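Local coordinates for TIR-like domain-containing protein (Prevotella corporis, PDB 7EBD), which belongs to the prokaryotic STING family and, as a two-subunit assembly, holds C2E in contact with both of its chains, at residues L5-V19 / E133-I145. Residues are numbered along the deposited sequence; the frame is centred on the assembly and turned at random.
Sequences LPSTVIAISYFEGFV and EMNNFKRVLQLLI. With C2E (9,9'-[(2R,3R,3aS,5S,7aR,9R,10R,10aS,12S,14aR)-3,5,10,12-tetrahydroxy-5,12-dioxidooctahydro-2H,7H-difuro[3,2-d:3',2'-j][1,3,7,9,2,8]tetraoxadiphosphacyclododecine-2,9-diyl]bis(2-amino-1,9-dihydro-6H-purin-6-one)), chain E.
Asn136 ND2 gives both of its N-H groups to hydroxyls near the start of helix 6-28: one to Ser7 OG at 2.6 Å, 16° out of the amide plane, the other to Thr8 OG1 at 2.9 Å, lying in that plane. The bond to Thr8 is nearly straight and the one to Ser7 somewhat bent; together they hold the amide's rotation, and Arg139 NH2 donates to Asn136 OD1, so both ends of the group are engaged. With chi1 at 59°, the Ser7 hydroxyl is tucked over its own backbone, from where it accepts this bond and donates to Glu133 OE2 at 3.2 Å, reaching that oxygen from above the carboxylate plane. Glu133 OE1 takes a weak bond from Ser7 N, in the first turn after the N-cap Leu5.

The pair illustrates how a polar network at one end of two packed helices gives way to interlocked apolar side chains. The ring of Phe137 is a knob among Ser7, Ile10, Ala11 and Tyr14, with CD1 3.6 Å from Ala11 CB; one turn on, Leu141 fills the next hole, bordered by Ala11, Tyr14, Phe15 and Val19. Leu144 CB rests over the face of Phe15, 3.8 Å from the ring centroid. With the axes of 6-19 and 133-145 crossing at -40°, this knobs-into-holes packing sets helix 124-146 behind helix 6-28, whose Tyr14, hydrogen-bonded to Asp99, and Phe18 help line the C2E pocket of this STING-family domain.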
loop_
_atom_site.group_PDB
_atom_site.type_symbol
_atom_site.label_atom_id
_atom_site.label_comp_id
_atom_site.label_asym_id
_atom_site.label_seq_id
_atom_site.Cartn_x
_atom_site.Cartn_y
_atom_site.Cartn_z
ATOM N N LEU A 5 -8.696 8.258 13.841
ATOM C CA LEU A 5 -9.509 7.528 12.877
ATOM C C LEU A 5 -8.619 6.694 11.961
ATOM O O LEU A 5 -7.580 7.174 11.500
ATOM C CB LEU A 5 -10.345 8.489 12.039
ATOM C CG LEU A 5 -11.617 9.026 12.696
ATOM C CD1 LEU A 5 -12.460 9.773 11.682
ATOM C CD2 LEU A 5 -12.418 7.898 13.329
ATOM N N PRO A 6 -8.988 5.437 11.704
ATOM C CA PRO A 6 -8.166 4.612 10.806
ATOM C C PRO A 6 -8.114 5.144 9.385
ATOM O O PRO A 6 -7.098 4.960 8.702
ATOM C CB PRO A 6 -8.844 3.236 10.875
ATOM C CG PRO A 6 -10.240 3.517 11.324
ATOM C CD PRO A 6 -10.146 4.701 12.236
ATOM N N SER A 7 -9.176 5.811 8.922
ATOM C CA SER A 7 -9.155 6.407 7.590
ATOM C C SER A 7 -8.086 7.484 7.480
ATOM O O SER A 7 -7.503 7.672 6.408
ATOM C CB SER A 7 -10.531 6.982 7.247
ATOM O OG SER A 7 -10.921 7.963 8.190
ATOM N N THR A 8 -7.809 8.192 8.575
ATOM C CA THR A 8 -6.741 9.187 8.571
ATOM C C THR A 8 -5.388 8.537 8.292
ATOM O O THR A 8 -4.625 9.001 7.435
ATOM C CB THR A 8 -6.722 9.926 9.910
ATOM O OG1 THR A 8 -7.934 10.675 10.061
ATOM C CG2 THR A 8 -5.533 10.862 9.991
ATOM N N VAL A 9 -5.076 7.458 9.014
ATOM C CA VAL A 9 -3.809 6.763 8.810
ATOM C C VAL A 9 -3.752 6.152 7.416
ATOM O O VAL A 9 -2.696 6.133 6.772
ATOM C CB VAL A 9 -3.605 5.697 9.903
ATOM C CG1 VAL A 9 -2.303 4.946 9.681
ATOM C CG2 VAL A 9 -3.618 6.346 11.273
ATOM N N ILE A 10 -4.885 5.637 6.931
ATOM C CA ILE A 10 -4.932 5.086 5.580
ATOM C C ILE A 10 -4.617 6.166 4.553
ATOM O O ILE A 10 -3.851 5.941 3.607
ATOM C CB ILE A 10 -6.305 4.435 5.319
ATOM C CG1 ILE A 10 -6.446 3.141 6.124
ATOM C CG2 ILE A 10 -6.500 4.165 3.837
ATOM C CD1 ILE A 10 -5.471 2.063 5.722
ATOM N N ALA A 11 -5.196 7.355 4.726
ATOM C CA ALA A 11 -4.920 8.456 3.810
ATOM C C ALA A 11 -3.456 8.866 3.867
ATOM O O ALA A 11 -2.842 9.139 2.829
ATOM C CB ALA A 11 -5.827 9.643 4.134
ATOM N N ILE A 12 -2.875 8.906 5.068
ATOM C CA ILE A 12 -1.471 9.288 5.192
ATOM C C ILE A 12 -0.574 8.264 4.504
ATOM O O ILE A 12 0.368 8.625 3.786
ATOM C CB ILE A 12 -1.085 9.469 6.671
ATOM C CG1 ILE A 12 -1.923 10.572 7.315
ATOM C CG2 ILE A 12 0.387 9.812 6.788
ATOM C CD1 ILE A 12 -1.652 10.749 8.793
ATOM N N SER A 13 -0.846 6.972 4.714
ATOM C CA SER A 13 -0.044 5.935 4.071
ATOM C C SER A 13 -0.194 5.981 2.556
ATOM O O SER A 13 0.792 5.831 1.823
ATOM C CB SER A 13 -0.438 4.556 4.603
ATOM O OG SER A 13 -0.002 4.376 5.936
ATOM N N TYR A 14 -1.416 6.206 2.070
ATOM C CA TYR A 14 -1.644 6.293 0.632
ATOM C C TYR A 14 -0.921 7.491 0.030
ATOM O O TYR A 14 -0.355 7.397 -1.066
ATOM C CB TYR A 14 -3.148 6.365 0.361
ATOM C CG TYR A 14 -3.533 6.466 -1.097
ATOM C CD1 TYR A 14 -3.212 5.455 -1.993
ATOM C CD2 TYR A 14 -4.243 7.562 -1.572
ATOM C CE1 TYR A 14 -3.571 5.540 -3.325
ATOM C CE2 TYR A 14 -4.609 7.654 -2.903
ATOM C CZ TYR A 14 -4.267 6.641 -3.775
ATOM O OH TYR A 14 -4.628 6.729 -5.100
ATOM N N PHE A 15 -0.909 8.619 0.740
ATOM C CA PHE A 15 -0.226 9.805 0.237
ATOM C C PHE A 15 1.286 9.614 0.237
ATOM O O PHE A 15 1.961 9.959 -0.740
ATOM C CB PHE A 15 -0.619 11.022 1.075
ATOM C CG PHE A 15 0.104 12.286 0.697
ATOM C CD1 PHE A 15 -0.350 13.076 -0.346
ATOM C CD2 PHE A 15 1.236 12.687 1.392
ATOM C CE1 PHE A 15 0.314 14.238 -0.692
ATOM C CE2 PHE A 15 1.905 13.846 1.048
ATOM C CZ PHE A 15 1.443 14.624 0.005
ATOM N N GLU A 16 1.834 9.054 1.318
ATOM C CA GLU A 16 3.282 8.894 1.424
ATOM C C GLU A 16 3.802 7.836 0.460
ATOM O O GLU A 16 4.910 7.969 -0.075
ATOM C CB GLU A 16 3.668 8.543 2.860
ATOM C CG GLU A 16 3.476 9.673 3.863
ATOM C CD GLU A 16 4.294 10.905 3.520
ATOM O OE1 GLU A 16 3.735 12.021 3.546
ATOM O OE2 GLU A 16 5.495 10.758 3.213
ATOM N N GLY A 17 3.032 6.775 0.233
ATOM C CA GLY A 17 3.489 5.670 -0.580
ATOM C C GLY A 17 3.113 5.706 -2.042
ATOM O O GLY A 17 3.518 4.809 -2.787
ATOM N N PHE A 18 2.356 6.706 -2.494
ATOM C CA PHE A 18 1.939 6.725 -3.892
ATOM C C PHE A 18 1.710 8.132 -4.431
ATOM O O PHE A 18 2.374 8.546 -5.389
ATOM C CB PHE A 18 0.669 5.892 -4.077
ATOM C CG PHE A 18 0.067 6.010 -5.446
ATOM C CD1 PHE A 18 0.665 5.395 -6.535
ATOM C CD2 PHE A 18 -1.094 6.739 -5.648
ATOM C CE1 PHE A 18 0.117 5.506 -7.800
ATOM C CE2 PHE A 18 -1.646 6.854 -6.909
ATOM C CZ PHE A 18 -1.042 6.236 -7.988
ATOM N N VAL A 19 0.775 8.870 -3.828
ATOM C CA VAL A 19 0.338 10.145 -4.399
ATOM C C VAL A 19 1.501 11.124 -4.493
ATOM O O VAL A 19 1.713 11.767 -5.528
ATOM C CB VAL A 19 -0.822 10.732 -3.576
ATOM C CG1 VAL A 19 -1.215 12.101 -4.117
ATOM C CG2 VAL A 19 -2.007 9.791 -3.596
ATOM N N GLU A 133 -16.161 7.383 7.019
ATOM C CA GLU A 133 -14.773 6.994 6.781
ATOM C C GLU A 133 -14.296 7.466 5.413
ATOM O O GLU A 133 -13.168 7.952 5.276
ATOM C CB GLU A 133 -14.614 5.480 6.920
ATOM C CG GLU A 133 -14.588 4.993 8.360
ATOM C CD GLU A 133 -13.331 5.417 9.099
ATOM O OE1 GLU A 133 -12.323 4.684 9.029
ATOM O OE2 GLU A 133 -13.350 6.484 9.749
HETATM N N MSE A 134 -15.144 7.341 4.395
HETATM C CA MSE A 134 -14.817 7.817 3.053
HETATM C C MSE A 134 -14.544 9.318 3.026
HETATM O O MSE A 134 -13.548 9.775 2.454
HETATM C CB MSE A 134 -15.954 7.492 2.082
HETATM C CG MSE A 134 -16.127 6.015 1.807
HETATM SE SE MSE A 134 -14.635 5.283 0.805
HETATM C CE MSE A 134 -15.442 5.276 -0.968
ATOM N N ASN A 135 -15.444 10.082 3.652
ATOM C CA ASN A 135 -15.309 11.534 3.655
ATOM C C ASN A 135 -14.073 11.970 4.426
ATOM O O ASN A 135 -13.371 12.895 4.005
ATOM C CB ASN A 135 -16.562 12.179 4.242
ATOM C CG ASN A 135 -17.792 11.940 3.391
ATOM O OD1 ASN A 135 -17.696 11.780 2.174
ATOM N ND2 ASN A 135 -18.958 11.919 4.027
ATOM N N ASN A 136 -13.776 11.306 5.546
ATOM C CA ASN A 136 -12.572 11.647 6.294
ATOM C C ASN A 136 -11.314 11.295 5.509
ATOM O O ASN A 136 -10.339 12.056 5.519
ATOM C CB ASN A 136 -12.571 10.942 7.649
ATOM C CG ASN A 136 -11.391 11.342 8.508
ATOM O OD1 ASN A 136 -11.335 12.458 9.022
ATOM N ND2 ASN A 136 -10.435 10.432 8.664
ATOM N N PHE A 137 -11.314 10.145 4.829
ATOM C CA PHE A 137 -10.189 9.789 3.971
ATOM C C PHE A 137 -9.963 10.859 2.911
ATOM O O PHE A 137 -8.835 11.324 2.708
ATOM C CB PHE A 137 -10.436 8.421 3.329
ATOM C CG PHE A 137 -9.405 8.026 2.305
ATOM C CD1 PHE A 137 -8.260 7.346 2.683
ATOM C CD2 PHE A 137 -9.591 8.317 0.961
ATOM C CE1 PHE A 137 -7.316 6.975 1.743
ATOM C CE2 PHE A 137 -8.648 7.950 0.019
ATOM C CZ PHE A 137 -7.509 7.277 0.411
ATOM N N LYS A 138 -11.038 11.268 2.230
ATOM C CA LYS A 138 -10.915 12.284 1.190
ATOM C C LYS A 138 -10.440 13.613 1.765
ATOM O O LYS A 138 -9.617 14.302 1.153
ATOM C CB LYS A 138 -12.249 12.455 0.462
ATOM C CG LYS A 138 -12.648 11.247 -0.372
ATOM C CD LYS A 138 -13.832 11.554 -1.275
ATOM C CE LYS A 138 -15.044 11.985 -0.471
ATOM N NZ LYS A 138 -16.200 12.305 -1.351
ATOM N N ARG A 139 -10.935 13.983 2.947
ATOM C CA ARG A 139 -10.544 15.252 3.553
ATOM C C ARG A 139 -9.067 15.252 3.926
ATOM O O ARG A 139 -8.347 16.219 3.651
ATOM C CB ARG A 139 -11.408 15.530 4.784
ATOM C CG ARG A 139 -11.020 16.789 5.541
ATOM C CD ARG A 139 -11.738 16.882 6.879
ATOM N NE ARG A 139 -11.328 15.821 7.796
ATOM C CZ ARG A 139 -10.305 15.916 8.641
ATOM N NH1 ARG A 139 -9.582 17.027 8.689
ATOM N NH2 ARG A 139 -10.006 14.901 9.441
ATOM N N VAL A 140 -8.596 14.172 4.555
ATOM C CA VAL A 140 -7.187 14.095 4.933
ATOM C C VAL A 140 -6.302 14.072 3.693
ATOM O O VAL A 140 -5.254 14.731 3.648
ATOM C CB VAL A 140 -6.935 12.871 5.834
ATOM C CG1 VAL A 140 -5.447 12.707 6.105
ATOM C CG2 VAL A 140 -7.703 13.006 7.140
ATOM N N LEU A 141 -6.712 13.324 2.664
ATOM C CA LEU A 141 -5.926 13.276 1.436
ATOM C C LEU A 141 -5.857 14.647 0.775
ATOM O O LEU A 141 -4.797 15.055 0.290
ATOM C CB LEU A 141 -6.509 12.242 0.473
ATOM C CG LEU A 141 -5.719 12.018 -0.819
ATOM C CD1 LEU A 141 -4.303 11.548 -0.512
ATOM C CD2 LEU A 141 -6.426 11.030 -1.735
ATOM N N GLN A 142 -6.974 15.378 0.758
ATOM C CA GLN A 142 -6.976 16.708 0.162
ATOM C C GLN A 142 -6.110 17.673 0.962
ATOM O O GLN A 142 -5.400 18.504 0.384
ATOM C CB GLN A 142 -8.407 17.233 0.055
ATOM C CG GLN A 142 -8.534 18.518 -0.742
ATOM C CD GLN A 142 -8.180 18.319 -2.203
ATOM O OE1 GLN A 142 -8.916 17.671 -2.946
ATOM N NE2 GLN A 142 -7.047 18.873 -2.621
ATOM N N LEU A 143 -6.154 17.576 2.294
ATOM C CA LEU A 143 -5.298 18.419 3.122
ATOM C C LEU A 143 -3.826 18.127 2.866
ATOM O O LEU A 143 -3.005 19.051 2.806
ATOM C CB LEU A 143 -5.634 18.223 4.602
ATOM C CG LEU A 143 -6.985 18.761 5.079
ATOM C CD1 LEU A 143 -7.237 18.381 6.530
ATOM C CD2 LEU A 143 -7.050 20.271 4.904
ATOM N N LEU A 144 -3.473 16.851 2.698
ATOM C CA LEU A 144 -2.084 16.508 2.401
ATOM C C LEU A 144 -1.684 16.976 1.007
ATOM O O LEU A 144 -0.541 17.399 0.791
ATOM C CB LEU A 144 -1.869 15.002 2.547
ATOM C CG LEU A 144 -2.037 14.440 3.959
ATOM C CD1 LEU A 144 -1.904 12.926 3.957
ATOM C CD2 LEU A 144 -1.025 15.067 4.907
ATOM N N ILE A 145 -2.613 16.914 0.050
ATOM C CA ILE A 145 -2.328 17.374 -1.305
ATOM C C ILE A 145 -2.090 18.879 -1.320
ATOM O O ILE A 145 -1.178 19.372 -1.996
ATOM C CB ILE A 145 -3.474 16.971 -2.252
ATOM C CG1 ILE A 145 -3.442 15.466 -2.519
ATOM C CG2 ILE A 145 -3.408 17.758 -3.552
ATOM C CD1 ILE A 145 -4.717 14.925 -3.130
HETATM P P1 C2E E . 2.443 1.174 0.752
HETATM O O2P C2E E . 3.801 0.995 0.117
HETATM O O1P C2E E . 2.630 2.270 1.766
HETATM O "O5'" C2E E . 1.302 1.772 -0.263
HETATM C "C5'" C2E E . 0.148 2.305 0.307
HETATM C "C4'" C2E E . -0.958 2.396 -0.784
HETATM O "O4'" C2E E . -0.578 3.211 -1.729
HETATM C "C3'" C2E E . -1.152 1.030 -1.475
HETATM O "O3'" C2E E . -2.093 0.320 -0.820
HETATM C "C2'" C2E E . -1.636 1.439 -2.878
HETATM O "O2'" C2E E . -3.100 1.739 -2.858
HETATM C "C1'" C2E E . -0.982 2.540 -3.148
HETATM N N9 C2E E . 0.195 2.247 -3.917
HETATM C C8 C2E E . 1.406 2.056 -3.373
HETATM N N7 C2E E . 2.214 1.805 -4.425
HETATM C C5 C2E E . 1.491 1.850 -5.552
HETATM C C6 C2E E . 1.860 1.651 -7.027
HETATM O O6 C2E E . 2.974 1.406 -7.339
HETATM N N1 C2E E . 0.853 1.762 -8.035
HETATM C C2 C2E E . -0.507 2.058 -7.671
HETATM N N2 C2E E . -1.531 2.170 -8.691
HETATM N N3 C2E E . -0.859 2.248 -6.266
HETATM C C4 C2E E . 0.198 2.133 -5.226
HETATM P P11 C2E E . -2.062 -1.302 -1.192
HETATM O O21 C2E E . -2.354 -1.659 -2.630
HETATM O O11 C2E E . -3.185 -1.923 -0.395
HETATM O O5A C2E E . -0.654 -1.891 -0.566
HETATM C C5A C2E E . -0.710 -1.954 0.833
HETATM C C4A C2E E . 0.612 -2.349 1.366
HETATM O O4A C2E E . 0.927 -3.551 0.965
HETATM C C3A C2E E . 1.816 -1.338 0.775
HETATM O O3A C2E E . 1.934 -0.122 1.647
HETATM C C2A C2E E . 2.846 -1.994 0.826
HETATM O O2A C2E E . 3.441 -1.967 2.208
HETATM C C1A C2E E . 2.359 -3.498 0.489
HETATM N N91 C2E E . 2.428 -3.715 -0.800
HETATM C C81 C2E E . 1.483 -3.623 -1.755
HETATM N N71 C2E E . 2.069 -3.953 -2.922
HETATM C C51 C2E E . 3.343 -4.241 -2.674
HETATM C C61 C2E E . 4.479 -4.677 -3.597
HETATM O O61 C2E E . 4.281 -4.806 -4.755
HETATM N N11 C2E E . 5.780 -4.927 -3.063
HETATM C C21 C2E E . 6.018 -4.766 -1.651
HETATM N N21 C2E E . 7.340 -5.019 -1.107
HETATM N N31 C2E E . 4.930 -4.350 -0.773
HETATM C C41 C2E E . 3.575 -4.094 -1.340
#